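Local structure of hepatocyte growth factor-regulated tyrosine kinase substrate (Drosophila melanogaster, 1DVP) at residues A[4-7]-A[8-12]; A[104-107]-A[108-112]; A[46-49]-A[50-53]. The protein acts in endosomal membrane invagination and multivesicular body formation, binding ubiquitin and promoting degradation of active tyrosine kinase receptors, this chain being its N-terminal VHS and FYVE part. One frame throughout, in Å; residues are numbered along the deposited sequence.

Interaction 1. Residues A[4-7]-A[8-12]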
loop_
_atom_site.group_PDB
_atom_site.type_symbol
_atom_site.label_atom_id
_atom_site.label_comp_id
_atom_site.label_asym_id
_atom_site.label_seq_id
_atom_site.Cartn_x
_atom_site.Cartn_y
_atom_site.Cartn_z
ATOM N N SER A 4 -8.336 34.198 -13.008
ATOM C CA SER A 4 -7.371 33.119 -12.899
ATOM C C SER A 4 -7.933 31.963 -12.083
ATOM O O SER A 4 -8.658 32.153 -11.100
ATOM C CB SER A 4 -6.069 33.597 -12.267
ATOM O OG SER A 4 -6.165 33.655 -10.854
ATOM N N SER A 5 -7.610 30.759 -12.534
ATOM C CA SER A 5 -8.021 29.526 -11.889
ATOM C C SER A 5 -7.634 29.595 -10.407
ATOM O O SER A 5 -8.406 29.212 -9.545
ATOM C CB SER A 5 -7.333 28.335 -12.588
ATOM O OG SER A 5 -7.554 27.129 -11.895
ATOM N N PHE A 6 -6.433 30.083 -10.125
ATOM C CA PHE A 6 -5.981 30.240 -8.758
ATOM C C PHE A 6 -7.008 31.017 -7.894
ATOM O O PHE A 6 -7.388 30.557 -6.820
ATOM C CB PHE A 6 -4.633 30.962 -8.722
ATOM C CG PHE A 6 -4.255 31.477 -7.363
ATOM C CD1 PHE A 6 -3.865 30.607 -6.352
ATOM C CD2 PHE A 6 -4.333 32.846 -7.074
ATOM C CE1 PHE A 6 -3.567 31.084 -5.081
ATOM C CE2 PHE A 6 -4.033 33.334 -5.795
ATOM C CZ PHE A 6 -3.653 32.456 -4.799
ATOM N N CYS A 7 -7.448 32.189 -8.370
ATOM C CA CYS A 7 -8.392 32.980 -7.609
ATOM C C CYS A 7 -9.708 32.239 -7.359
ATOM O O CYS A 7 -10.283 32.344 -6.283
ATOM C CB CYS A 7 -8.607 34.353 -8.273
ATOM S SG CYS A 7 -7.256 35.527 -7.822
ATOM N N LYS A 8 -10.166 31.455 -8.316
ATOM C CA LYS A 8 -11.401 30.720 -8.092
ATOM C C LYS A 8 -11.170 29.641 -7.018
ATOM O O LYS A 8 -12.055 29.342 -6.218
ATOM C CB LYS A 8 -11.896 30.071 -9.395
ATOM C CG LYS A 8 -13.039 29.049 -9.199
ATOM C CD LYS A 8 -14.406 29.589 -9.686
ATOM C CE LYS A 8 -15.573 28.743 -9.180
ATOM N NZ LYS A 8 -15.320 27.287 -9.394
ATOM N N ASN A 9 -9.985 29.040 -7.016
ATOM C CA ASN A 9 -9.700 28.020 -6.024
ATOM C C ASN A 9 -9.570 28.673 -4.638
ATOM O O ASN A 9 -10.003 28.110 -3.658
ATOM C CB ASN A 9 -8.422 27.224 -6.395
ATOM C CG ASN A 9 -8.584 26.376 -7.670
ATOM O OD1 ASN A 9 -9.616 25.751 -7.907
ATOM N ND2 ASN A 9 -7.532 26.348 -8.490
ATOM N N LEU A 10 -8.982 29.864 -4.556
ATOM C CA LEU A 10 -8.841 30.526 -3.258
ATOM C C LEU A 10 -10.240 30.947 -2.731
ATOM O O LEU A 10 -10.545 30.785 -1.540
ATOM C CB LEU A 10 -7.903 31.734 -3.363
ATOM C CG LEU A 10 -7.486 32.472 -2.086
ATOM C CD1 LEU A 10 -6.633 31.547 -1.130
ATOM C CD2 LEU A 10 -6.680 33.703 -2.485
ATOM N N GLU A 11 -11.080 31.477 -3.620
ATOM C CA GLU A 11 -12.448 31.826 -3.225
ATOM C C GLU A 11 -13.094 30.570 -2.628
ATOM O O GLU A 11 -13.620 30.599 -1.528
ATOM C CB GLU A 11 -13.284 32.266 -4.432
ATOM C CG GLU A 11 -12.980 33.623 -4.942
ATOM C CD GLU A 11 -13.461 34.735 -4.037
ATOM O OE1 GLU A 11 -13.197 35.914 -4.379
ATOM O OE2 GLU A 11 -14.086 34.449 -2.998
ATOM N N ASN A 12 -13.050 29.477 -3.378
ATOM C CA ASN A 12 -13.606 28.204 -2.922
ATOM C C ASN A 12 -13.063 27.798 -1.558
ATOM O O ASN A 12 -13.819 27.526 -0.649
ATOM C CB ASN A 12 -13.289 27.072 -3.900
ATOM C CG ASN A 12 -14.191 27.073 -5.138
ATOM O OD1 ASN A 12 -15.234 27.718 -5.165
ATOM N ND2 ASN A 12 -13.788 26.330 -6.162
#
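Helix 5-14, the opening helix of the VHS domain, starts at a serine N-cap: Ser4 OG accepts from Cys7 N at 3.2 Å with an N-H...O angle of 164°. Separately, Lys8 N to Ser4 O, also 3.2 Å, is the first i to i+4 rung of the backbone ladder. Its straightest rung is Glu11 N to Cys7 O, at 167°.

Two side-chain pairs follow the same spacing. The CZ atom of Phe6 comes to 4.0 Å from Leu10 CD2; both chains have CG anti to the backbone N (chi1 165° in Phe6), which runs them side by side, pointing the same way, against Ala46 of helix 40-51. On another face Ser5 OG and Asn9 ND2, 3.5 Å apart, reach the same carboxylate, that of Glu32 on helix 23-34, with OG bonded to OE2 and ND2 to OE1. An alanine in place of Asn9 would probably leave Glu32 OE1 without its amide donor, with Ser5 OG still on the other oxygen. Glu11 pairs with Lys50.

Phe6 and Leu10 thus pack on helix 40-51 while Ser5 and Asn9 bond helix 23-34, as befits the capped first helix of the VHS superhelix, wedged against both.

Interaction 2. Residues A[104-107]-A[108-112]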
loop_
_atom_site.group_PDB
_atom_site.type_symbol
_atom_site.label_atom_id
_atom_site.label_comp_id
_atom_site.label_asym_id
_atom_site.label_seq_id
_atom_site.Cartn_x
_atom_site.Cartn_y
_atom_site.Cartn_z
ATOM N N GLN A 104 -5.533 32.783 17.498
ATOM C CA GLN A 104 -5.002 31.513 17.985
ATOM C C GLN A 104 -4.308 30.741 16.861
ATOM O O GLN A 104 -3.226 30.178 17.052
ATOM C CB GLN A 104 -6.114 30.638 18.572
ATOM C CG GLN A 104 -6.517 31.016 19.997
ATOM C CD GLN A 104 -5.327 31.483 20.814
ATOM O OE1 GLN A 104 -5.066 32.670 20.888
ATOM N NE2 GLN A 104 -4.589 30.551 21.403
ATOM N N LYS A 105 -4.923 30.736 15.686
ATOM C CA LYS A 105 -4.354 30.009 14.563
ATOM C C LYS A 105 -3.047 30.643 14.125
ATOM O O LYS A 105 -2.096 29.943 13.779
ATOM C CB LYS A 105 -5.356 29.956 13.393
ATOM C CG LYS A 105 -4.859 29.173 12.170
ATOM C CD LYS A 105 -4.583 27.695 12.480
ATOM C CE LYS A 105 -3.920 27.010 11.266
ATOM N NZ LYS A 105 -3.779 25.537 11.452
ATOM N N MET A 106 -2.985 31.967 14.158
ATOM C CA MET A 106 -1.765 32.659 13.747
ATOM C C MET A 106 -0.631 32.410 14.744
ATOM O O MET A 106 0.535 32.257 14.353
ATOM C CB MET A 106 -2.021 34.156 13.610
ATOM C CG MET A 106 -0.889 34.949 12.966
ATOM S SD MET A 106 -0.565 34.551 11.188
ATOM C CE MET A 106 0.763 33.423 11.387
ATOM N N LEU A 107 -0.981 32.372 16.029
ATOM C CA LEU A 107 -0.017 32.144 17.093
ATOM C C LEU A 107 0.573 30.755 16.923
ATOM O O LEU A 107 1.774 30.561 17.050
ATOM C CB LEU A 107 -0.692 32.291 18.464
ATOM C CG LEU A 107 -0.242 33.500 19.324
ATOM C CD1 LEU A 107 0.493 34.555 18.491
ATOM C CD2 LEU A 107 -1.471 34.095 20.029
ATOM N N GLU A 108 -0.285 29.788 16.637
ATOM C CA GLU A 108 0.152 28.413 16.392
ATOM C C GLU A 108 1.120 28.336 15.182
ATOM O O GLU A 108 2.161 27.696 15.268
ATOM C CB GLU A 108 -1.088 27.535 16.136
ATOM C CG GLU A 108 -0.833 26.124 15.560
ATOM C CD GLU A 108 -2.076 25.592 14.803
ATOM O OE1 GLU A 108 -1.973 25.308 13.592
ATOM O OE2 GLU A 108 -3.164 25.485 15.421
ATOM N N LEU A 109 0.784 29.007 14.081
ATOM C CA LEU A 109 1.603 28.983 12.865
ATOM C C LEU A 109 2.971 29.603 13.120
ATOM O O LEU A 109 3.994 29.059 12.724
ATOM C CB LEU A 109 0.893 29.707 11.700
ATOM C CG LEU A 109 -0.430 29.063 11.201
ATOM C CD1 LEU A 109 -0.982 29.855 10.037
ATOM C CD2 LEU A 109 -0.222 27.624 10.765
ATOM N N VAL A 110 2.982 30.747 13.796
ATOM C CA VAL A 110 4.248 31.407 14.113
ATOM C C VAL A 110 5.192 30.448 14.834
ATOM O O VAL A 110 6.343 30.372 14.503
ATOM C CB VAL A 110 4.028 32.613 15.025
ATOM C CG1 VAL A 110 5.396 33.027 15.678
ATOM C CG2 VAL A 110 3.419 33.757 14.235
ATOM N N GLN A 111 4.672 29.721 15.822
ATOM C CA GLN A 111 5.431 28.761 16.628
ATOM C C GLN A 111 5.799 27.531 15.806
ATOM O O GLN A 111 6.928 27.017 15.883
ATOM C CB GLN A 111 4.592 28.357 17.856
ATOM C CG GLN A 111 5.131 27.184 18.630
ATOM C CD GLN A 111 4.276 26.827 19.846
ATOM O OE1 GLN A 111 3.119 26.392 19.716
ATOM N NE2 GLN A 111 4.838 27.029 21.037
ATOM N N THR A 112 4.843 27.038 15.016
ATOM C CA THR A 112 5.129 25.894 14.162
ATOM C C THR A 112 6.277 26.272 13.253
ATOM O O THR A 112 7.230 25.526 13.071
ATOM C CB THR A 112 3.939 25.539 13.258
ATOM O OG1 THR A 112 2.875 25.011 14.064
ATOM C CG2 THR A 112 4.407 24.499 12.179
#
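Gln104 joins the contact through its backbone, its O accepting from Glu108 N at 3.0 Å as one rung of the i to i+4 ladder in helix 100-116. One residue on, Lys105 supplies the ionic part. Its NZ lies 2.8 Å from Glu108 OE1, a salt bridge one turn apart, entering on the syn side of that oxygen and 24° out of the carboxylate plane. Lys105 starts with CG anti to the backbone N and bends at chi2 (62°), which swings the otherwise extended chain along the helix toward the acid. On the way its CE passes 3.8 Å from Leu109 CD2, so the aliphatic part of the lysine lies against a leucine while its ammonium group is shared: Glu67 of helix 56-72 forms a second salt bridge with NZ. Two acids about one lysine would be expected to favour its charged form.

Met106 makes an apolar contact instead. Bends at chi2 and chi3 bring its CE back over the next turn, 3.7 Å from Leu109 CB and 3.9 Å from Val110 CG2, crossing both side chains at about a right angle. The methyl therefore bridges the i+3 and i+4 positions, while Met106 O holds Val110 N by a bond of 167°. Leu107 closes the segment with a longer backbone bond, Gln111 N to its O at 3.3 Å.

The side chains divide among several neighbours. Lys105, Met106 and Leu109 meet helix 56-72, and Met106 together with Leu107 packs on helix 84-96 through Leu94. Val110 and Gln111 touch Met130 of helix 125-135, and Phe140 lies against Leu107 and Gln111, placing this piece of helix 100-116 among three other helices of the VHS domain and the loop that holds Phe140.

Interaction 3. Residues A[46-49]-A[50-53]; sequences AIKK and KMNS
Lys50, in the last turn of helix 40-51, lays the base of its side chain over two carbonyls of the preceding turn. Its CB lies 3.5 Å from Ile47 O, and its CG is 3.6 Å from Ala46 O, the carbonyl to which Lys50 N makes a weak 3.3 Å bond. CG also packs on Leu10 of helix 5-14. Beyond it the chain bends at chi2 (-65°) and then runs extended, carrying its tip away from the preceding turn, and the side chain touches Ser62 of helix 56-72 as well; NZ ends at Glu11.

Met51 takes another direction. Its CB is 3.2 Å from Lys48 O, its CG 4.3 Å from Ile47 CG2, and its SD 4.0 Å from Lys48 CA; the side chain also touches Ser62 and Phe93 of neighbouring helices. Met51 N gives its main bond to Ile47 O at 2.9 Å and only a weak one to Lys48 O, which takes a regular bond from Asn52 N at 3.0 Å. The helix end shows in Asn52 itself, the first residue to leave helical torsions (phi -86°, psi 21°).

Chemically, the contact combines apolar flanks with hydrogen bonds between peptide groups, without side-chain polar bonds between its two halves. The ammonium charge of Lys50 is answered on another helix, which implies that this polar end serves inter-helix pairing while methylene groups line the turn.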
loop_
_atom_site.group_PDB
_atom_site.type_symbol
_atom_site.label_atom_id
_atom_site.label_comp_id
_atom_site.label_asym_id
_atom_site.label_seq_id
_atom_site.Cartn_x
_atom_site.Cartn_y
_atom_site.Cartn_z
ATOM N N ALA A 46 -2.850 37.711 -2.615
ATOM C CA ALA A 46 -4.254 37.339 -2.676
ATOM C C ALA A 46 -4.599 36.673 -1.329
ATOM O O ALA A 46 -5.687 36.869 -0.791
ATOM C CB ALA A 46 -4.509 36.378 -3.860
ATOM N N ILE A 47 -3.668 35.907 -0.767
ATOM C CA ILE A 47 -3.923 35.263 0.515
ATOM C C ILE A 47 -4.087 36.330 1.600
ATOM O O ILE A 47 -4.976 36.257 2.434
ATOM C CB ILE A 47 -2.787 34.286 0.902
ATOM C CG1 ILE A 47 -2.890 33.012 0.047
ATOM C CG2 ILE A 47 -2.886 33.890 2.370
ATOM C CD1 ILE A 47 -1.767 32.000 0.279
ATOM N N LYS A 48 -3.223 37.327 1.585
ATOM C CA LYS A 48 -3.334 38.375 2.596
ATOM C C LYS A 48 -4.722 39.016 2.582
ATOM O O LYS A 48 -5.318 39.202 3.630
ATOM C CB LYS A 48 -2.281 39.455 2.385
ATOM C CG LYS A 48 -0.911 39.126 2.911
ATOM C CD LYS A 48 0.010 40.277 2.533
ATOM C CE LYS A 48 1.468 39.883 2.474
ATOM N NZ LYS A 48 2.164 40.556 1.303
ATOM N N LYS A 49 -5.243 39.349 1.407
ATOM C CA LYS A 49 -6.570 39.952 1.345
ATOM C C LYS A 49 -7.634 39.083 2.001
ATOM O O LYS A 49 -8.549 39.594 2.658
ATOM C CB LYS A 49 -6.947 40.226 -0.090
ATOM C CG LYS A 49 -6.005 41.216 -0.727
ATOM C CD LYS A 49 -6.375 41.519 -2.150
ATOM C CE LYS A 49 -5.387 42.518 -2.752
ATOM N NZ LYS A 49 -5.737 42.820 -4.179
ATOM N N LYS A 50 -7.505 37.771 1.833
ATOM C CA LYS A 50 -8.457 36.840 2.418
ATOM C C LYS A 50 -8.235 36.767 3.929
ATOM O O LYS A 50 -9.180 36.534 4.681
ATOM C CB LYS A 50 -8.340 35.455 1.778
ATOM C CG LYS A 50 -8.767 35.409 0.324
ATOM C CD LYS A 50 -10.258 35.694 0.108
ATOM C CE LYS A 50 -10.551 35.693 -1.388
ATOM N NZ LYS A 50 -11.940 36.137 -1.734
ATOM N N MET A 51 -6.991 36.966 4.366
ATOM C CA MET A 51 -6.701 36.974 5.796
ATOM C C MET A 51 -7.501 38.129 6.405
ATOM O O MET A 51 -8.053 38.008 7.506
ATOM C CB MET A 51 -5.208 37.191 6.060
ATOM C CG MET A 51 -4.331 35.947 5.863
ATOM S SD MET A 51 -2.536 36.321 5.925
ATOM C CE MET A 51 -2.412 36.908 7.716
ATOM N N ASN A 52 -7.590 39.233 5.658
ATOM C CA ASN A 52 -8.319 40.410 6.122
ATOM C C ASN A 52 -9.816 40.382 5.828
ATOM O O ASN A 52 -10.481 41.444 5.801
ATOM C CB ASN A 52 -7.712 41.696 5.539
ATOM C CG ASN A 52 -6.255 41.927 5.983
ATOM O OD1 ASN A 52 -5.918 41.814 7.157
ATOM N ND2 ASN A 52 -5.402 42.265 5.033
ATOM N N SER A 53 -10.361 39.186 5.604
ATOM C CA SER A 53 -11.789 39.060 5.351
ATOM C C SER A 53 -12.514 39.326 6.672
ATOM O O SER A 53 -12.056 38.902 7.739
ATOM C CB SER A 53 -12.140 37.660 4.885
ATOM O OG SER A 53 -13.527 37.576 4.589
#

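Interactions 1, 3 and 2 follow in that order along the chain, on helices 5-14, 40-51 and 100-116, all within the VHS domain and away from the zinc sites of the FYVE finger. Interactions 1 and 3, with centres 13 Å apart, touch directly: Glu11 OE1 meets Lys50 NZ at 2.9 Å in a salt bridge, and Ala46 CB sits over both Phe6 CE2 and Leu10 CD2, at 3.6 and 3.7 Å. Interaction 2 stands apart, its centre 17 Å from that of interaction 3, with nearest atoms about 5 Å apart, and 25 Å from that of interaction 1. Helices 56-72 and 84-96 touch both 46-53 and 104-112 and so link interactions 2 and 3, while interaction 1 joins the superhelix through helix 40-51.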